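Local atomic coordinates of spectinomycin 9-adenylyltransferase (Enterococcus faecalis, PDB entry 6SXJ), a protein that transfers an adenylyl group from ATP to the 9-hydroxyl of spectinomycin, making bacteria resistant to that antibiotic but not to streptomycin. Residues P202-G207 with S228-N233; N183-L188 with L223-S228; E55-Q60 with L87-Q92. All coordinates share one frame; numbering follows the deposited sequence.

Contact 1: residues P202-G207 with S228-N233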
loop_
_atom_site.group_PDB
_atom_site.type_symbol
_atom_site.label_atom_id
_atom_site.label_comp_id
_atom_site.label_asym_id
_atom_site.label_seq_id
_atom_site.Cartn_x
_atom_site.Cartn_y
_atom_site.Cartn_z
ATOM N N PRO A 202 7.596 -4.694 -6.845
ATOM C CA PRO A 202 6.781 -5.616 -6.046
ATOM C C PRO A 202 7.631 -6.430 -5.087
ATOM O O PRO A 202 8.828 -6.643 -5.291
ATOM C CB PRO A 202 6.108 -6.518 -7.091
ATOM C CG PRO A 202 6.428 -5.912 -8.443
ATOM C CD PRO A 202 7.687 -5.122 -8.252
ATOM N N LYS A 203 6.973 -6.906 -4.028
ATOM C CA LYS A 203 7.682 -7.609 -2.965
ATOM C C LYS A 203 8.410 -8.836 -3.502
ATOM O O LYS A 203 9.616 -9.002 -3.285
ATOM C CB LYS A 203 6.703 -8.017 -1.862
ATOM C CG LYS A 203 5.884 -6.882 -1.285
ATOM C CD LYS A 203 4.801 -7.419 -0.353
ATOM C CE LYS A 203 4.941 -6.846 1.047
ATOM N NZ LYS A 203 4.128 -7.596 2.047
ATOM N N ASP A 204 7.687 -9.714 -4.204
ATOM C CA ASP A 204 8.292 -10.971 -4.633
ATOM C C ASP A 204 9.492 -10.734 -5.544
ATOM O O ASP A 204 10.465 -11.493 -5.492
ATOM C CB ASP A 204 7.247 -11.859 -5.319
ATOM C CG ASP A 204 6.394 -11.104 -6.324
ATOM O OD1 ASP A 204 6.359 -11.529 -7.496
ATOM O OD2 ASP A 204 5.753 -10.101 -5.944
ATOM N N ILE A 205 9.466 -9.681 -6.362
ATOM C CA ILE A 205 10.616 -9.399 -7.214
ATOM C C ILE A 205 11.728 -8.743 -6.407
ATOM O O ILE A 205 12.917 -8.991 -6.650
ATOM C CB ILE A 205 10.206 -8.522 -8.412
ATOM C CG1 ILE A 205 9.465 -9.356 -9.458
ATOM C CG2 ILE A 205 11.439 -7.867 -9.039
ATOM C CD1 ILE A 205 8.168 -9.948 -8.964
ATOM N N ALA A 206 11.364 -7.878 -5.456
ATOM C CA ALA A 206 12.363 -7.287 -4.573
ATOM C C ALA A 206 13.024 -8.347 -3.701
ATOM O O ALA A 206 14.211 -8.234 -3.379
ATOM C CB ALA A 206 11.726 -6.201 -3.704
ATOM N N GLY A 207 12.279 -9.390 -3.329
ATOM C CA GLY A 207 12.845 -10.421 -2.471
ATOM C C GLY A 207 13.970 -11.189 -3.137
ATOM O O GLY A 207 15.028 -11.410 -2.540
ATOM N N SER A 228 5.995 -18.162 0.397
ATOM C CA SER A 228 4.797 -17.961 1.210
ATOM C C SER A 228 3.930 -16.838 0.650
ATOM O O SER A 228 2.699 -16.951 0.617
ATOM C CB SER A 228 5.196 -17.664 2.657
ATOM O OG SER A 228 4.126 -17.085 3.386
ATOM N N TYR A 229 4.560 -15.750 0.192
ATOM C CA TYR A 229 3.813 -14.652 -0.414
ATOM C C TYR A 229 3.010 -15.124 -1.620
ATOM O O TYR A 229 1.953 -14.556 -1.925
ATOM C CB TYR A 229 4.783 -13.529 -0.801
ATOM C CG TYR A 229 4.164 -12.399 -1.597
ATOM C CD1 TYR A 229 3.278 -11.505 -1.005
ATOM C CD2 TYR A 229 4.472 -12.223 -2.940
ATOM C CE1 TYR A 229 2.711 -10.476 -1.731
ATOM C CE2 TYR A 229 3.910 -11.198 -3.676
ATOM C CZ TYR A 229 3.032 -10.327 -3.067
ATOM O OH TYR A 229 2.475 -9.306 -3.802
ATOM N N LEU A 230 3.482 -16.167 -2.307
ATOM C CA LEU A 230 2.772 -16.757 -3.432
ATOM C C LEU A 230 1.929 -17.960 -3.018
ATOM O O LEU A 230 1.563 -18.776 -3.872
ATOM C CB LEU A 230 3.760 -17.153 -4.529
ATOM C CG LEU A 230 4.850 -16.127 -4.843
ATOM C CD1 LEU A 230 5.652 -16.533 -6.076
ATOM C CD2 LEU A 230 4.251 -14.739 -5.034
ATOM N N GLY A 231 1.617 -18.084 -1.729
ATOM C CA GLY A 231 0.708 -19.112 -1.258
ATOM C C GLY A 231 1.301 -20.039 -0.219
ATOM O O GLY A 231 0.791 -20.140 0.903
ATOM N N GLU A 232 2.389 -20.712 -0.591
ATOM C CA GLU A 232 3.023 -21.753 0.213
ATOM C C GLU A 232 2.939 -21.536 1.719
ATOM O O GLU A 232 3.231 -20.446 2.218
ATOM C CB GLU A 232 4.495 -21.865 -0.197
ATOM C CG GLU A 232 5.070 -23.264 -0.224
ATOM C CD GLU A 232 6.126 -23.421 -1.303
ATOM O OE1 GLU A 232 7.048 -24.246 -1.120
ATOM O OE2 GLU A 232 6.035 -22.716 -2.334
ATOM N N ASN A 233 2.550 -22.579 2.448
ATOM C CA ASN A 233 2.530 -22.549 3.908
ATOM C C ASN A 233 3.925 -22.900 4.415
ATOM O O ASN A 233 4.389 -24.031 4.240
ATOM C CB ASN A 233 1.484 -23.522 4.443
ATOM C CG ASN A 233 1.172 -23.291 5.901
ATOM O OD1 ASN A 233 0.499 -22.323 6.258
ATOM N ND2 ASN A 233 1.667 -24.177 6.758
#
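In the helical C-terminal part of this adenylyltransferase, the start of helix 203-212 meets the end of helix 216-229, with Asp204 set against the ring of Tyr229. The CA atoms of Asp204 and Tyr229 are 7.2 Å apart. Pro202 occupies the N-cap position, so Lys203 and Asp204 project from the first turn. The Tyr229 side chain extends with CG anti to its own backbone N (chi1 173°), which carries the ring across to that turn. Asp204 meets one side of the ring: CB lies 3.7 Å from Tyr229 CD2, and OD2 comes within 3.1 Å of Tyr229 CE2. Carboxylate and ring planes are tilted by 28°, an oblique approach, and no hydrogen bond spans the segments. Lys203 meets a different ring carbon, again obliquely, its CD being 4.0 Å from Tyr229 CE1. Its chain crosses the tyrosine at about a right angle and rests against helix 181-196 at Asn183, Leu186 and Thr187. The contact thus illustrates how one aromatic side chain spans the gap between two helix ends. Beyond the helical turn, Leu230 adds a looser touch, its CD2 methyl lying 4.2 Å from Asp204 CB.

Contact 2: residues N183-L188 with L223-S228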
loop_
_atom_site.group_PDB
_atom_site.type_symbol
_atom_site.label_atom_id
_atom_site.label_comp_id
_atom_site.label_asym_id
_atom_site.label_seq_id
_atom_site.Cartn_x
_atom_site.Cartn_y
_atom_site.Cartn_z
ATOM N N ASN A 183 5.703 -10.673 5.166
ATOM C CA ASN A 183 5.523 -9.271 4.803
ATOM C C ASN A 183 6.734 -8.448 5.227
ATOM O O ASN A 183 7.296 -7.685 4.430
ATOM C CB ASN A 183 4.247 -8.715 5.442
ATOM C CG ASN A 183 3.063 -9.647 5.291
ATOM O OD1 ASN A 183 3.174 -10.851 5.531
ATOM N ND2 ASN A 183 1.922 -9.097 4.894
ATOM N N SER A 184 7.166 -8.611 6.480
ATOM C CA SER A 184 8.223 -7.764 7.023
ATOM C C SER A 184 9.534 -7.961 6.271
ATOM O O SER A 184 10.210 -6.991 5.908
ATOM C CB SER A 184 8.397 -8.056 8.513
ATOM O OG SER A 184 7.333 -7.498 9.266
ATOM N N ILE A 185 9.910 -9.217 6.022
ATOM C CA ILE A 185 11.156 -9.483 5.308
ATOM C C ILE A 185 11.140 -8.805 3.946
ATOM O O ILE A 185 12.069 -8.078 3.578
ATOM C CB ILE A 185 11.383 -10.999 5.164
ATOM C CG1 ILE A 185 11.563 -11.655 6.529
ATOM C CG2 ILE A 185 12.595 -11.267 4.289
ATOM C CD1 ILE A 185 11.767 -13.154 6.459
ATOM N N LEU A 186 10.092 -9.049 3.162
ATOM C CA LEU A 186 10.072 -8.543 1.794
ATOM C C LEU A 186 9.813 -7.045 1.746
ATOM O O LEU A 186 10.313 -6.363 0.846
ATOM C CB LEU A 186 9.028 -9.298 0.970
ATOM C CG LEU A 186 9.170 -10.822 1.028
ATOM C CD1 LEU A 186 7.838 -11.488 0.718
ATOM C CD2 LEU A 186 10.253 -11.313 0.077
ATOM N N THR A 187 9.054 -6.512 2.703
ATOM C CA THR A 187 8.948 -5.063 2.821
ATOM C C THR A 187 10.330 -4.436 2.964
ATOM O O THR A 187 10.686 -3.506 2.229
ATOM C CB THR A 187 8.062 -4.694 4.012
ATOM O OG1 THR A 187 6.882 -5.510 4.012
ATOM C CG2 THR A 187 7.662 -3.220 3.942
ATOM N N LEU A 188 11.132 -4.946 3.902
ATOM C CA LEU A 188 12.492 -4.442 4.063
ATOM C C LEU A 188 13.291 -4.602 2.776
ATOM O O LEU A 188 14.071 -3.718 2.406
ATOM C CB LEU A 188 13.186 -5.168 5.212
ATOM C CG LEU A 188 12.775 -4.804 6.641
ATOM C CD1 LEU A 188 13.351 -5.825 7.605
ATOM C CD2 LEU A 188 13.221 -3.419 7.007
ATOM N N LEU A 223 14.233 -16.099 0.311
ATOM C CA LEU A 223 13.549 -16.842 -0.736
ATOM C C LEU A 223 12.419 -17.697 -0.172
ATOM O O LEU A 223 11.414 -17.920 -0.854
ATOM C CB LEU A 223 14.555 -17.700 -1.496
ATOM C CG LEU A 223 15.469 -16.889 -2.416
ATOM C CD1 LEU A 223 16.578 -17.759 -2.985
ATOM C CD2 LEU A 223 14.662 -16.241 -3.537
ATOM N N LEU A 224 12.552 -18.170 1.070
ATOM C CA LEU A 224 11.439 -18.864 1.706
ATOM C C LEU A 224 10.289 -17.917 2.024
ATOM O O LEU A 224 9.163 -18.379 2.245
ATOM C CB LEU A 224 11.917 -19.577 2.973
ATOM C CG LEU A 224 12.321 -21.031 2.696
ATOM C CD1 LEU A 224 13.754 -21.104 2.163
ATOM C CD2 LEU A 224 12.154 -21.907 3.929
ATOM N N ALA A 225 10.544 -16.604 2.037
ATOM C CA ALA A 225 9.463 -15.634 2.183
ATOM C C ALA A 225 8.741 -15.408 0.856
ATOM O O ALA A 225 7.515 -15.246 0.834
ATOM C CB ALA A 225 10.014 -14.313 2.723
ATOM N N VAL A 226 9.481 -15.396 -0.257
ATOM C CA VAL A 226 8.849 -15.254 -1.568
ATOM C C VAL A 226 7.772 -16.317 -1.750
ATOM O O VAL A 226 6.634 -16.022 -2.130
ATOM C CB VAL A 226 9.905 -15.330 -2.685
ATOM C CG1 VAL A 226 9.235 -15.299 -4.054
ATOM C CG2 VAL A 226 10.911 -14.198 -2.544
ATOM N N ARG A 227 8.120 -17.573 -1.464
ATOM C CA ARG A 227 7.187 -18.676 -1.676
ATOM C C ARG A 227 5.890 -18.464 -0.902
ATOM O O ARG A 227 4.793 -18.574 -1.462
ATOM C CB ARG A 227 7.846 -19.997 -1.271
ATOM C CG ARG A 227 9.064 -20.376 -2.107
ATOM C CD ARG A 227 9.967 -21.372 -1.390
ATOM N NE ARG A 227 9.221 -22.447 -0.738
ATOM C CZ ARG A 227 9.784 -23.489 -0.131
ATOM N NH1 ARG A 227 11.104 -23.603 -0.090
ATOM N NH2 ARG A 227 9.025 -24.418 0.437
ATOM N N SER A 228 5.995 -18.162 0.397
ATOM C CA SER A 228 4.797 -17.961 1.210
ATOM C C SER A 228 3.930 -16.838 0.650
ATOM O O SER A 228 2.699 -16.951 0.617
ATOM C CB SER A 228 5.196 -17.664 2.657
ATOM O OG SER A 228 4.126 -17.085 3.386
#
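A backbone hydrogen bond of 3.0 Å, from Leu188 N to Ser184 O, holds the turn of helix 181-196 whose Ile185 and Leu186 face Ala225 and Val226 of helix 216-229. No hydrogen bond crosses between the helices; the meeting is a buried helix-helix crossing within the helical C-terminal part of the enzyme. The two short axes approach to 9.3 Å, with 114° between their chain directions, and Ile185 and Ala225 mark the nearest pair of CA atoms. Ala225, met by both Ile185 and Leu186, points its methyl at the other helix, and Leu186 CG lies 4.0 Å from Ala225 CB. With chi1 at -53°, Leu186 CG stands anti to the carbonyl carbon, and the two branches divide the work. CD1 passes over the backbone of Ala225, 3.8 Å from its carbonyl O, whereas CD2 touches both Ala225 CB and Val226 CG2, 4.0 Å from each; the leucine and valine side chains cross at about a right angle. Ile185 adds a lighter touch with its terminal methyl, CD1 sitting 4.3 Å from Ala225 CB. Neighbouring elements close the surroundings: Leu248 of helix 241-253 packs on Ile185, Trp236 on Ala225, and Asn208 of helix 203-212 on Val226. Because apolar side chains make most of the interface, with one methyl against the Ala225 carbonyl, its hold probably comes from shape and from burial of apolar surface, while the helices satisfy their polar backbone atoms largely along their own lengths.

Contact 3: residues E55-Q60 with L87-Q92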
loop_
_atom_site.group_PDB
_atom_site.type_symbol
_atom_site.label_atom_id
_atom_site.label_comp_id
_atom_site.label_asym_id
_atom_site.label_seq_id
_atom_site.Cartn_x
_atom_site.Cartn_y
_atom_site.Cartn_z
ATOM N N GLU A 55 -13.285 18.530 0.036
ATOM C CA GLU A 55 -13.595 18.778 1.434
ATOM C C GLU A 55 -13.721 17.465 2.185
ATOM O O GLU A 55 -13.885 16.400 1.576
ATOM C CB GLU A 55 -14.902 19.569 1.585
ATOM C CG GLU A 55 -14.888 20.940 0.940
ATOM C CD GLU A 55 -16.170 21.233 0.193
ATOM O OE1 GLU A 55 -17.241 20.779 0.652
ATOM O OE2 GLU A 55 -16.102 21.917 -0.852
ATOM N N PRO A 56 -13.665 17.506 3.517
ATOM C CA PRO A 56 -13.791 16.273 4.303
ATOM C C PRO A 56 -15.092 15.539 4.016
ATOM O O PRO A 56 -16.055 16.091 3.477
ATOM C CB PRO A 56 -13.742 16.765 5.756
ATOM C CG PRO A 56 -12.996 18.061 5.692
ATOM C CD PRO A 56 -13.367 18.678 4.364
ATOM N N LEU A 57 -15.104 14.264 4.385
ATOM C CA LEU A 57 -16.272 13.417 4.226
ATOM C C LEU A 57 -16.952 13.219 5.573
ATOM O O LEU A 57 -16.290 12.978 6.588
ATOM C CB LEU A 57 -15.886 12.060 3.641
ATOM C CG LEU A 57 -14.973 12.058 2.416
ATOM C CD1 LEU A 57 -14.971 10.664 1.817
ATOM C CD2 LEU A 57 -15.410 13.089 1.399
ATOM N N THR A 58 -18.276 13.337 5.576
ATOM C CA THR A 58 -19.041 13.021 6.769
ATOM C C THR A 58 -18.759 11.582 7.191
ATOM O O THR A 58 -18.290 10.756 6.405
ATOM C CB THR A 58 -20.537 13.212 6.515
ATOM O OG1 THR A 58 -20.970 12.302 5.497
ATOM C CG2 THR A 58 -20.830 14.641 6.073
ATOM N N ASP A 59 -19.033 11.285 8.459
ATOM C CA ASP A 59 -18.917 9.905 8.913
ATOM C C ASP A 59 -19.963 9.011 8.270
ATOM O O ASP A 59 -19.809 7.785 8.282
ATOM C CB ASP A 59 -19.024 9.846 10.431
ATOM C CG ASP A 59 -17.715 10.169 11.104
ATOM O OD1 ASP A 59 -17.220 9.320 11.869
ATOM O OD2 ASP A 59 -17.169 11.263 10.847
ATOM N N GLN A 60 -21.021 9.596 7.707
ATOM C CA GLN A 60 -21.951 8.812 6.903
ATOM C C GLN A 60 -21.286 8.346 5.615
ATOM O O GLN A 60 -21.301 7.154 5.294
ATOM C CB GLN A 60 -23.200 9.632 6.583
ATOM C CG GLN A 60 -24.198 9.734 7.722
ATOM C CD GLN A 60 -25.466 10.461 7.313
ATOM O OE1 GLN A 60 -25.529 11.064 6.241
ATOM N NE2 GLN A 60 -26.484 10.406 8.164
ATOM N N LEU A 87 -8.016 1.412 -0.982
ATOM C CA LEU A 87 -8.418 2.731 -1.450
ATOM C C LEU A 87 -8.143 3.773 -0.380
ATOM O O LEU A 87 -8.642 3.651 0.740
ATOM C CB LEU A 87 -9.906 2.759 -1.815
ATOM C CG LEU A 87 -10.420 4.050 -2.456
ATOM C CD1 LEU A 87 -11.383 3.721 -3.613
ATOM C CD2 LEU A 87 -11.117 4.909 -1.443
ATOM N N THR A 88 -7.404 4.818 -0.755
ATOM C CA THR A 88 -7.067 5.935 0.115
ATOM C C THR A 88 -7.666 7.217 -0.443
ATOM O O THR A 88 -7.654 7.441 -1.658
ATOM C CB THR A 88 -5.548 6.109 0.238
ATOM O OG1 THR A 88 -4.970 4.916 0.773
ATOM C CG2 THR A 88 -5.219 7.288 1.134
ATOM N N ILE A 89 -8.164 8.066 0.450
ATOM C CA ILE A 89 -8.742 9.354 0.091
ATOM C C ILE A 89 -7.910 10.447 0.745
ATOM O O ILE A 89 -7.662 10.406 1.958
ATOM C CB ILE A 89 -10.216 9.457 0.530
ATOM C CG1 ILE A 89 -11.023 8.291 -0.044
ATOM C CG2 ILE A 89 -10.799 10.796 0.109
ATOM C CD1 ILE A 89 -12.496 8.332 0.284
ATOM N N ILE A 90 -7.485 11.418 -0.055
ATOM C CA ILE A 90 -6.826 12.613 0.449
ATOM C C ILE A 90 -7.622 13.835 0.015
ATOM O O ILE A 90 -8.305 13.828 -1.018
ATOM C CB ILE A 90 -5.366 12.723 -0.037
ATOM C CG1 ILE A 90 -5.298 12.561 -1.561
ATOM C CG2 ILE A 90 -4.493 11.688 0.658
ATOM C CD1 ILE A 90 -3.952 12.908 -2.143
ATOM N N ILE A 91 -7.537 14.885 0.831
ATOM C CA ILE A 91 -8.075 16.200 0.509
ATOM C C ILE A 91 -6.966 16.996 -0.150
ATOM O O ILE A 91 -5.852 17.068 0.380
ATOM C CB ILE A 91 -8.586 16.915 1.772
ATOM C CG1 ILE A 91 -9.568 16.020 2.519
ATOM C CG2 ILE A 91 -9.237 18.240 1.406
ATOM C CD1 ILE A 91 -10.410 16.745 3.545
ATOM N N GLN A 92 -7.252 17.584 -1.314
ATOM C CA GLN A 92 -6.194 18.269 -2.047
ATOM C C GLN A 92 -5.552 19.359 -1.195
ATOM O O GLN A 92 -4.324 19.483 -1.149
ATOM C CB GLN A 92 -6.737 18.864 -3.344
ATOM C CG GLN A 92 -5.645 19.312 -4.295
ATOM C CD GLN A 92 -6.185 20.110 -5.468
ATOM O OE1 GLN A 92 -7.382 20.081 -5.757
ATOM N NE2 GLN A 92 -5.300 20.825 -6.151
#
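The extended segment from Glu55 to Leu57 runs roughly antiparallel to the end of strand 85-91, the CA atoms of Glu55 and Ile91 being 6.2 Å apart, but no hydrogen bond joins the two backbones. Side chains from the strand make the connection instead. Ile89 and Ile91, alternate residues that project from the same side of the strand, each present a CD1 methyl. That of Ile91 sits over the face of the Pro56 ring, close to all five of its atoms: 3.3 Å from Pro56 N and 3.6 Å from Pro56 CG. It also borders the peptide carbon before the proline, Glu55 C lying 3.7 Å from Ile91 CD1. The isoleucine reaches this place in an extended form, CG1 anti to the carbonyl carbon (chi1 -53°) and CD1 nearly straight beyond it. Two residues earlier in the strand, Ile89 meets Leu57 methyl against methyl, the two CD1 atoms 3.7 Å apart on side chains that approach at a slant. The segment is the entry to helix 59-69 in the beta-alpha-beta unit made with strands 47-53 and 85-91, in the nucleotidyltransferase domain. Around it, Glu105 of the neighbouring strand 103-108 accepts a hydrogen bond from Leu57 N through OE2, and Thr58 OG1 caps the helix at Ser61 N. Apolar methyls thus settle the crossover connection against its own sheet, while the Glu55 and Leu57 N-H groups find their acceptors in Asn26 and Glu105, outside the strand.

Followed from the N terminus, contact 3 comes first: it closes the loop between 55-60 and 87-92, a stretch holding helix 59-69, and ties the crossover to the sheet of the nucleotidyltransferase domain. The other two lie in the C-terminal helical region, on the opposite side of the chain's centre, about 32 Å (contact 1) and 33 Å (contact 2) from contact 3, centre to centre. Their segments alternate, 183-188, 202-207, 223-228 and 228-233, so the loops closed by contacts 2 and 1 cross. They share Ser228 and touch directly, Gly207 against Leu186 and Glu232 in a salt bridge with Arg227. Together they bind helices 181-196, 203-212 and 216-229 into one cluster.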